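Local coordinates for protein putative N-acetylneuraminate lyase (PDB 6RB7) that is a putative lyase of the dihydrodipicolinate synthetase family, folded as an eight-stranded parallel beta/alpha barrel and assembled from four chains, at residues Y86-V89 and E90-K93; C115-T118 and K119-Q122; K253-E256 and C257-G261. All blocks are in the same frame, centred on the assembly; numbering follows the deposited sequence.

Contact 1: Y86-V89 and E90-K93; sequences YQSV and EDRK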
ATOM      1  N   TYR A  86     -24.421   5.454   2.995  1.00 13.64           N
ATOM      2  CA  TYR A  86     -25.402   5.809   1.959  1.00 11.61           C
ATOM      3  C   TYR A  86     -26.709   6.356   2.549  1.00 11.77           C
ATOM      4  O   TYR A  86     -27.667   6.588   1.787  1.00 13.25           O
ATOM      5  CB  TYR A  86     -25.673   4.614   1.058  1.00 10.99           C
ATOM      6  CG  TYR A  86     -24.411   3.984   0.528  1.00 11.40           C
ATOM      7  CD1 TYR A  86     -23.511   4.736  -0.217  1.00 13.33           C
ATOM      8  CD2 TYR A  86     -24.047   2.700   0.866  1.00 13.13           C
ATOM      9  CE1 TYR A  86     -22.319   4.213  -0.657  1.00 14.35           C
ATOM     10  CE2 TYR A  86     -22.883   2.144   0.383  1.00 15.07           C
ATOM     11  CZ  TYR A  86     -21.996   2.900  -0.361  1.00 15.95           C
ATOM     12  OH  TYR A  86     -20.797   2.366  -0.764  1.00 15.55           O
ATOM     13  N   GLN A  87     -26.762   6.557   3.867  0.50 11.66           N
ATOM     14  CA  GLN A  87     -28.009   6.928   4.561  0.50 12.37           C
ATOM     15  C   GLN A  87     -27.901   8.342   5.095  0.50 13.98           C
ATOM     16  O   GLN A  87     -26.786   8.786   5.399  0.50 15.04           O
ATOM     17  CB  GLN A  87     -28.359   5.922   5.646  0.50 12.09           C
ATOM     18  CG  GLN A  87     -28.883   4.655   4.996  0.50 12.57           C
ATOM     19  CD  GLN A  87     -29.178   3.554   5.974  0.50 15.65           C
ATOM     20  OE1 GLN A  87     -29.023   3.736   7.182  0.50 21.37           O
ATOM     21  NE2 GLN A  87     -29.619   2.417   5.459  0.50 12.89           N
ATOM     22  N   SER A  88     -29.040   9.015   5.175  1.00 15.32           N
ATOM     23  CA  SER A  88     -29.160  10.319   5.840  1.00 16.24           C
ATOM     24  C   SER A  88     -29.239  10.123   7.352  1.00 15.88           C
ATOM     25  O   SER A  88     -29.519   8.999   7.844  1.00 14.22           O
ATOM     26  CB  SER A  88     -30.371  11.038   5.307  1.00 14.61           C
ATOM     27  OG  SER A  88     -31.549  10.394   5.711  1.00 15.53           O
ATOM     28  N   VAL A  89     -29.070  11.218   8.075  1.00 16.05           N
ATOM     29  CA  VAL A  89     -29.323  11.227   9.537  1.00 15.53           C
ATOM     30  C   VAL A  89     -30.748  10.748   9.782  1.00 15.21           C
ATOM     31  O   VAL A  89     -30.963   9.905  10.657  1.00 12.97           O
ATOM     32  CB  VAL A  89     -29.031  12.615  10.111  1.00 17.15           C
ATOM     33  CG1 VAL A  89     -29.578  12.755  11.497  1.00 14.33           C
ATOM     34  CG2 VAL A  89     -27.519  12.906  10.068  1.00 18.45           C
ATOM     35  N   GLU A  90     -31.720  11.277   9.046  1.00 15.15           N
ATOM     36  CA  GLU A  90     -33.147  10.884   9.258  1.00 14.42           C
ATOM     37  C   GLU A  90     -33.328   9.384   9.012  1.00 15.32           C
ATOM     38  O   GLU A  90     -33.975   8.740   9.834  1.00 15.02           O
ATOM     39  CB  GLU A  90     -34.036  11.747   8.370  1.00 19.40           C
ATOM     40  CG  GLU A  90     -35.495  11.373   8.476  1.00 33.70           C
ATOM     41  CD  GLU A  90     -36.217  11.909   9.707  1.00 56.83           C
ATOM     42  OE1 GLU A  90     -35.553  12.488  10.639  1.00 50.19           O
ATOM     43  OE2 GLU A  90     -37.471  11.789   9.719  1.00 57.71           O
ATOM     44  N   ASP A  91     -32.734   8.828   7.949  1.00 13.90           N
ATOM     45  CA  ASP A  91     -32.805   7.376   7.666  1.00 15.25           C
ATOM     46  C   ASP A  91     -32.321   6.601   8.894  1.00 13.68           C
ATOM     47  O   ASP A  91     -32.952   5.620   9.323  1.00 13.50           O
ATOM     48  CB  ASP A  91     -31.918   7.022   6.472  1.00 16.31           C
ATOM     49  CG  ASP A  91     -32.373   7.462   5.091  1.00 18.37           C
ATOM     50  OD1 ASP A  91     -33.612   7.713   4.930  1.00 19.00           O
ATOM     51  OD2 ASP A  91     -31.481   7.565   4.182  1.00 16.93           O
ATOM     52  N   ARG A  92     -31.159   7.008   9.423  1.00 13.17           N
ATOM     53  CA  ARG A  92     -30.511   6.262  10.519  1.00 13.70           C
ATOM     54  C   ARG A  92     -31.335   6.384  11.806  1.00 13.06           C
ATOM     55  O   ARG A  92     -31.369   5.409  12.606  1.00 13.06           O
ATOM     56  CB  ARG A  92     -29.069   6.725  10.670  1.00 11.55           C
ATOM     57  CG  ARG A  92     -28.248   6.256   9.474  1.00 13.19           C
ATOM     58  CD  ARG A  92     -26.873   6.892   9.399  1.00 11.97           C
ATOM     59  NE  ARG A  92     -25.956   6.435  10.415  1.00 10.77           N
ATOM     60  CZ  ARG A  92     -24.648   6.704  10.407  1.00 11.87           C
ATOM     61  NH1 ARG A  92     -24.148   7.455   9.437  1.00 12.88           N
ATOM     62  NH2 ARG A  92     -23.878   6.199  11.365  1.00 10.36           N
ATOM     63  N   LYS A  93     -31.968   7.518  12.041  1.00 13.25           N
ATOM     64  CA  LYS A  93     -32.874   7.663  13.193  1.00 14.27           C
ATOM     65  C   LYS A  93     -34.062   6.715  13.048  1.00 14.44           C
ATOM     66  O   LYS A  93     -34.394   6.029  14.029  1.00 13.31           O
ATOM     67  CB  LYS A  93     -33.379   9.097  13.293  1.00 14.57           C
ATOM     68  CG  LYS A  93     -32.349  10.077  13.794  1.00 13.21           C
ATOM     69  CD  LYS A  93     -32.939  11.469  13.916  1.00 14.29           C
ATOM     70  CE  LYS A  93     -31.965  12.488  14.445  1.00 19.65           C
ATOM     71  NZ  LYS A  93     -32.583  13.848  14.465  1.00 23.18           N
TER
HETATM   72  O   HOH W   1     -25.528   9.423   7.759  1.00 16.49           O

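Contact 2: C115-T118 and K119-Q122; sequences CNNT and KDSQ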
ATOM      1  N   CYS A 115     -20.769   9.782  11.040  1.00 11.46           N
ATOM      2  CA  CYS A 115     -21.123  10.384   9.750  1.00  9.92           C
ATOM      3  C   CYS A 115     -19.890  11.091   9.192  1.00 10.57           C
ATOM      4  O   CYS A 115     -18.882  11.249   9.854  1.00 12.07           O
ATOM      5  CB  CYS A 115     -22.218  11.428   9.920  1.00 11.94           C
ATOM      6  SG  CYS A 115     -23.737  10.720  10.608  1.00 14.48           S
ATOM      7  N   ASN A 116     -19.986  11.579   7.970  1.00 12.20           N
ATOM      8  CA  ASN A 116     -18.830  12.254   7.349  1.00 12.23           C
ATOM      9  C   ASN A 116     -18.396  13.445   8.238  1.00 11.56           C
ATOM     10  O   ASN A 116     -17.200  13.641   8.436  1.00 11.88           O
ATOM     11  CB  ASN A 116     -19.171  12.736   5.943  1.00 12.60           C
ATOM     12  CG  ASN A 116     -19.257  11.662   4.886  1.00 15.14           C
ATOM     13  OD1 ASN A 116     -19.158  10.465   5.175  1.00 12.46           O
ATOM     14  ND2 ASN A 116     -19.299  12.122   3.641  1.00 11.95           N
ATOM     15  N   ASN A 117     -19.360  14.247   8.705  1.00 10.96           N
ATOM     16  CA  ASN A 117     -19.034  15.403   9.572  1.00 10.88           C
ATOM     17  C   ASN A 117     -19.332  15.124  11.038  1.00 10.95           C
ATOM     18  O   ASN A 117     -19.989  14.126  11.415  1.00 12.63           O
ATOM     19  CB  ASN A 117     -19.638  16.690   9.033  1.00 10.23           C
ATOM     20  CG  ASN A 117     -21.135  16.819   9.198  1.00 12.79           C
ATOM     21  OD1 ASN A 117     -21.710  16.248  10.134  1.00 13.64           O
ATOM     22  ND2 ASN A 117     -21.778  17.603   8.325  1.00 13.46           N
ATOM     23  N   THR A 118     -18.764  15.963  11.887  1.00 11.25           N
ATOM     24  CA  THR A 118     -18.904  15.768  13.350  1.00 11.60           C
ATOM     25  C   THR A 118     -20.325  16.111  13.789  1.00 11.71           C
ATOM     26  O   THR A 118     -20.879  15.378  14.604  1.00 11.93           O
ATOM     27  CB  THR A 118     -17.856  16.602  14.084  1.00 11.50           C
ATOM     28  OG1 THR A 118     -16.566  16.242  13.593  1.00 11.57           O
ATOM     29  CG2 THR A 118     -17.935  16.434  15.574  1.00 13.64           C
ATOM     30  N   LYS A 119     -20.930  17.157  13.250  1.00 12.72           N
ATOM     31  CA  LYS A 119     -22.242  17.588  13.820  1.00 14.04           C
ATOM     32  C   LYS A 119     -23.334  16.552  13.555  1.00 15.37           C
ATOM     33  O   LYS A 119     -24.154  16.313  14.470  1.00 14.28           O
ATOM     34  CB  LYS A 119     -22.646  18.963  13.297  1.00 16.23           C
ATOM     35  CG  LYS A 119     -22.878  19.081  11.820  1.00 18.26           C
ATOM     36  CD  LYS A 119     -23.498  20.472  11.509  1.00 23.41           C
ATOM     37  CE  LYS A 119     -23.717  20.669  10.039  1.00 25.41           C
ATOM     38  NZ  LYS A 119     -24.390  21.967   9.805  1.00 27.01           N
ATOM     39  N   ASP A 120     -23.329  15.890  12.399  1.00 13.39           N
ATOM     40  CA  ASP A 120     -24.315  14.826  12.103  1.00 13.16           C
ATOM     41  C   ASP A 120     -24.055  13.665  13.062  1.00 12.90           C
ATOM     42  O   ASP A 120     -24.988  13.032  13.551  1.00 13.28           O
ATOM     43  CB  ASP A 120     -24.204  14.324  10.679  1.00 13.53           C
ATOM     44  CG  ASP A 120     -24.737  15.234   9.590  1.00 18.28           C
ATOM     45  OD1 ASP A 120     -25.359  16.301   9.931  1.00 17.85           O
ATOM     46  OD2 ASP A 120     -24.560  14.850   8.413  1.00 17.74           O
ATOM     47  N   SER A 121     -22.786  13.349  13.306  1.00 12.15           N
ATOM     48  CA  SER A 121     -22.412  12.259  14.245  1.00 12.27           C
ATOM     49  C   SER A 121     -22.919  12.575  15.667  1.00 11.55           C
ATOM     50  O   SER A 121     -23.396  11.667  16.377  1.00 12.10           O
ATOM     51  CB  SER A 121     -20.917  12.069  14.235  1.00 12.24           C
ATOM     52  OG  SER A 121     -20.403  11.874  12.908  1.00 11.36           O
ATOM     53  N   GLN A 122     -22.739  13.817  16.127  1.00 13.33           N
ATOM     54  CA  GLN A 122     -23.215  14.236  17.455  1.00 14.11           C
ATOM     55  C   GLN A 122     -24.745  14.152  17.500  1.00 13.02           C
ATOM     56  O   GLN A 122     -25.298  13.703  18.548  1.00 13.98           O
ATOM     57  CB  GLN A 122     -22.756  15.669  17.712  1.00 13.74           C
ATOM     58  CG  GLN A 122     -21.250  15.817  17.979  1.00 14.97           C
ATOM     59  CD  GLN A 122     -20.864  17.273  17.999  1.00 16.00           C
ATOM     60  OE1 GLN A 122     -21.100  17.995  17.029  1.00 18.17           O
ATOM     61  NE2 GLN A 122     -20.219  17.706  19.081  1.00 20.70           N
TER
HETATM   62  O   HOH W   2     -22.048  14.219   7.473  1.00 15.29           O
HETATM   63  O   HOH W   3     -24.586  18.166   7.686  1.00 22.88           O

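Contact 3: K253-E256 and C257-G261; sequences KLDE and CINAG. With BCN (bicine), chain I.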
ATOM      1  N   LYS A 253     -23.122 -21.411  17.108  1.00 11.59           N
ATOM      2  CA  LYS A 253     -22.557 -22.756  17.361  1.00 12.47           C
ATOM      3  C   LYS A 253     -21.028 -22.707  17.329  1.00 12.39           C
ATOM      4  O   LYS A 253     -20.398 -23.355  18.160  1.00 14.67           O
ATOM      5  CB  LYS A 253     -23.111 -23.756  16.356  1.00 13.96           C
ATOM      6  CG  LYS A 253     -22.730 -25.195  16.704  1.00 14.68           C
ATOM      7  CD  LYS A 253     -23.456 -25.681  17.939  1.00 19.27           C
ATOM      8  CE  LYS A 253     -23.106 -27.124  18.241  1.00 26.22           C
ATOM      9  NZ  LYS A 253     -23.919 -27.637  19.383  1.00 25.96           N
ATOM     10  N   LEU A 254     -20.458 -21.908  16.439  1.00 12.88           N
ATOM     11  CA  LEU A 254     -18.984 -21.702  16.404  1.00 12.13           C
ATOM     12  C   LEU A 254     -18.540 -21.166  17.750  1.00 11.85           C
ATOM     13  O   LEU A 254     -17.572 -21.681  18.314  1.00 14.23           O
ATOM     14  CB  LEU A 254     -18.675 -20.739  15.264  1.00 13.19           C
ATOM     15  CG  LEU A 254     -17.227 -20.348  15.053  1.00 13.60           C
ATOM     16  CD1 LEU A 254     -16.282 -21.519  15.027  1.00 16.12           C
ATOM     17  CD2 LEU A 254     -17.099 -19.563  13.776  1.00 16.02           C
ATOM     18  N   ASP A 255     -19.217 -20.148  18.261  1.00 12.40           N
ATOM     19  CA  ASP A 255     -18.830 -19.512  19.533  1.00 13.24           C
ATOM     20  C   ASP A 255     -18.961 -20.525  20.671  1.00 16.44           C
ATOM     21  O   ASP A 255     -18.092 -20.555  21.562  1.00 20.53           O
ATOM     22  CB  ASP A 255     -19.651 -18.255  19.760  1.00 16.00           C
ATOM     23  CG  ASP A 255     -18.954 -17.210  20.580  1.00 19.30           C
ATOM     24  OD1 ASP A 255     -17.724 -17.173  20.517  1.00 21.56           O
ATOM     25  OD2 ASP A 255     -19.661 -16.486  21.293  1.00 19.96           O
ATOM     26  N   GLU A 256     -20.004 -21.350  20.646  1.00 15.90           N
ATOM     27  CA  GLU A 256     -20.191 -22.413  21.671  1.00 17.26           C
ATOM     28  C   GLU A 256     -19.004 -23.377  21.624  1.00 17.46           C
ATOM     29  O   GLU A 256     -18.431 -23.696  22.704  1.00 18.66           O
ATOM     30  CB  GLU A 256     -21.514 -23.139  21.405  1.00 18.66           C
ATOM     31  CG  GLU A 256     -21.829 -24.191  22.432  1.00 23.67           C
ATOM     32  CD  GLU A 256     -22.991 -25.072  21.985  1.00 28.25           C
ATOM     33  OE1 GLU A 256     -22.743 -26.061  21.287  1.00 31.63           O
ATOM     34  OE2 GLU A 256     -24.126 -24.678  22.210  1.00 38.63           O
ATOM     35  N   CYS A 257     -18.571 -23.792  20.448  1.00 15.98           N
ATOM     36  CA  CYS A 257     -17.409 -24.696  20.306  1.00 15.83           C
ATOM     37  C   CYS A 257     -16.148 -24.018  20.837  1.00 21.17           C
ATOM     38  O   CYS A 257     -15.371 -24.681  21.568  1.00 19.92           O
ATOM     39  CB  CYS A 257     -17.184 -25.138  18.879  1.00 18.98           C
ATOM     40  SG  CYS A 257     -18.511 -26.182  18.232  1.00 21.34           S
ATOM     41  N   ILE A 258     -15.922 -22.749  20.501  1.00 17.63           N
ATOM     42  CA  ILE A 258     -14.708 -22.045  20.990  1.00 18.44           C
ATOM     43  C   ILE A 258     -14.720 -21.993  22.516  1.00 19.59           C
ATOM     44  O   ILE A 258     -13.687 -22.286  23.139  1.00 20.48           O
ATOM     45  CB  ILE A 258     -14.609 -20.648  20.366  1.00 15.59           C
ATOM     46  CG1 ILE A 258     -14.328 -20.749  18.856  1.00 15.97           C
ATOM     47  CG2 ILE A 258     -13.575 -19.779  21.089  1.00 17.37           C
ATOM     48  CD1 ILE A 258     -14.749 -19.518  18.125  1.00 15.69           C
ATOM     49  N   ASN A 259     -15.850 -21.635  23.111  1.00 19.58           N
ATOM     50  CA  ASN A 259     -15.935 -21.478  24.587  1.00 19.41           C
ATOM     51  C   ASN A 259     -15.722 -22.840  25.251  1.00 24.18           C
ATOM     52  O   ASN A 259     -15.174 -22.837  26.397  1.00 25.11           O
ATOM     53  CB  ASN A 259     -17.220 -20.803  25.024  1.00 19.26           C
ATOM     54  CG  ASN A 259     -17.204 -19.318  24.713  1.00 24.63           C
ATOM     55  OD1 ASN A 259     -16.146 -18.695  24.786  1.00 21.83           O
ATOM     56  ND2 ASN A 259     -18.363 -18.753  24.394  1.00 20.37           N
ATOM     57  N   ALA A 260     -16.017 -23.937  24.557  1.00 20.00           N
ATOM     58  CA  ALA A 260     -15.850 -25.310  25.104  1.00 23.63           C
ATOM     59  C   ALA A 260     -14.439 -25.870  24.816  1.00 23.81           C
ATOM     60  O   ALA A 260     -14.150 -26.987  25.261  1.00 24.82           O
ATOM     61  CB  ALA A 260     -16.944 -26.188  24.556  1.00 24.81           C
ATOM     62  N   GLY A 261     -13.590 -25.142  24.099  1.00 21.92           N
ATOM     63  CA  GLY A 261     -12.255 -25.629  23.710  1.00 22.97           C
ATOM     64  C   GLY A 261     -12.333 -26.698  22.630  1.00 26.46           C
ATOM     65  O   GLY A 261     -11.364 -27.444  22.465  1.00 28.72           O
TER
HETATM   66  N1  BCN I 405     -11.927 -30.672  25.679  1.00101.00           N
HETATM   67  C1  BCN I 405     -11.138 -30.390  26.916  1.00 96.73           C
HETATM   68  C2  BCN I 405     -10.858 -28.924  27.266  1.00 83.87           C
HETATM   69  O21 BCN I 405     -11.113 -28.069  26.399  1.00 80.43           O
HETATM   70  O22 BCN I 405     -10.377 -28.678  28.403  1.00 64.18           O
HETATM   71  C3  BCN I 405     -11.301 -30.225  24.423  1.00 80.68           C
HETATM   72  C4  BCN I 405     -11.375 -31.250  23.313  1.00 75.92           C
HETATM   73  O4  BCN I 405     -10.140 -31.341  22.617  1.00 70.49           O
HETATM   74  C5  BCN I 405     -13.373 -30.427  25.804  1.00 88.29           C
HETATM   75  C6  BCN I 405     -14.202 -31.656  25.510  1.00 73.94           C
HETATM   76  O6  BCN I 405     -14.129 -32.000  24.136  1.00 73.57           O
HETATM   77  O   HOH W   4     -18.832 -15.908  23.751  1.00 20.57           O

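Contact 1: Y86-V89 and E90-K93
Ser88 and Asp91 trade hydrogen bonds in both directions at the start of helix 89-103. The backbone N of Asp91 donates to Ser88 OG over 3.0 Å, at 165°. In return the backbone N of Ser88 donates to Asp91 OD2, also over 3.0 Å and nearly straight at 170°, but from above the carboxylate plane. Each side chain thus accepts from the other's main-chain N-H, the definition of a capping box, with Ser88 as N-cap. The Ser88 OG rotation, between the backbone N and the carbonyl carbon (chi1 68°), turns the hydroxyl forward, to Asp91 N in the first turn. Main-chain bonds from Arg92 N to Ser88 O and from Lys93 N to Val89 O follow.

Van der Waals contacts add to this. Gln87 crosses Asp91 at a slant, CB to CB 3.8 Å, while its amide oxygen OE1 lies 3.5 Å from the Arg92 CG methylene. Val89 and Lys93 run side by side, Val89 CG1 touching Lys93 CE at 3.8 Å.

One water links the loop to the helix, donating a hydrogen bond to Gln87 O at 2.7 Å and accepting from Arg92 NH1 at 2.9 Å.

The charged ends find partners elsewhere in the chain. Asp91 OD2 also forms a salt bridge with Arg307, Lys93 NZ forms one with Glu123, and Arg92 NH2 bonds to the carbonyls of His112 and Ala114.

With Ser88 N and Arg307 both at OD2, the Asp91 carboxylate is probably favoured in its charged form, and its negative charge would be favourable beside the N-H groups of the first turn.

Contact 2: C115-T118 and K119-Q122
Asn117 places its CG between its own backbone N and carbonyl carbon (chi1 73°), which swings the amide over the first turn of helix 118-130 and sets OD1 before Asp120 N. Ser121 turns its OG beside its backbone N (chi1 -53°), and this directs the hydroxyl back at the preceding loop.

From there OG is both donor and acceptor: it donates to Asn117 O over 2.7 Å and accepts from Cys115 N over 2.8 Å. The main-chain N of Ser121 adds a weak, long bond to the same Asn117 O. Asn117 OD1 in turn accepts from Asp120 N at 2.8 Å, with an N-H to acceptor angle of 163°, which makes Asn117 the N-cap of the helix.

The cap lies in the loop after strand 108-112, one of the strand-to-helix connections of the barrel. Asp120 returns no direct bond to Asn117. Instead, one water bridges Asn117 N to Asp120 OD2, accepting from the first and donating to the second at 2.8 Å, and another joins Asn117 ND2 to Asp120 OD1, donating to the carboxylate at 3.0 Å. Cys115 also packs against the aspartate, its CB and its SG each 3.6 Å from Asp120 CB.

Farther along the helix, Gln122 N bonds to Thr118 O, and the Gln122 side chain slants across Thr118, Gln122 OE1 lying 3.8 Å from Thr118 CG2. The Asn117 amide also reaches across the subunit boundary: ND2 donates to Tyr86 O of the second subunit, while Asn116 bonds to Ile85 O of that same neighbour.

Contact 3: K253-E256 and C257-G261
Asn259 leans back over the carbonyl of Asp255, one helical turn earlier. Its CB lies 3.6 Å from Asp255 O, and its CG, anti to its own carbonyl carbon (chi1 -74°), stays about as close to the same oxygen at 3.5 Å. At the tip the two amide atoms part company. ND2 still lies near Asp255 O, at an angle too poor for a hydrogen bond, and donates to a water 3.0 Å away; that water donates in turn to Asp255 OD2 over 2.7 Å, so the two side chains meet through solvent and not directly, their amide and carboxylate planes 54° apart. OD1 instead receives a hydrogen bond from NH2 of Arg232, whose NE makes a salt bridge with Asp255 OD1. One arginine therefore serves both residues, and the water completes a closed circuit of polar partners through both side chains.

On another face of the turn the contact is apolar. Leu254 and Ile258 cross at a slant, CD1 to CD1 4.0 Å, and both side chains touch Phe228 of helix 228-234.

On the exposed side, Glu256 is joined to Lys253 by an i to i+3 salt bridge, NZ to OE1 2.7 Å, which uses the syn lone pair of the carboxylate.

Main-chain bonds from Cys257 N, Ile258 N and Asn259 N to the carbonyls four residues back are regular, but the one from Ala260 N to Glu256 O is weak and bent. Gly261 then takes a positive phi of 72° while its N donates to Ile258 O over 3.0 Å. Bicine lies beside this turn, its O21 3.4 Å from Ala260 O, and Lys262 completes the pocket. The helix end, with its glycine and bonds back into the last turn, is a Schellman motif.

In the fold
Followed from the N terminus, the contacts come in series, without nesting or crossing, and each closes only a local turn: a helix start in contacts 1 and 2, a helix end in contact 3. Contact 1 joins the loop after strand 74-77 to helix 89-103; contact 2 repeats this one strand-helix unit later, on helix 118-130. The two touch: Val89 CG2 meets Asp120 CB at 3.7 Å, and Arg92 NH1 lies 3.5 Å from Cys115 SG. Neighbouring barrel helices are thus tied near their N-terminal ends. Contact 3 lies on the opposite side of the chain's centre, nearest atoms about 25 Å from contact 1 and about 28 Å from contact 2, where helix 248-259 leads into helix 263-281.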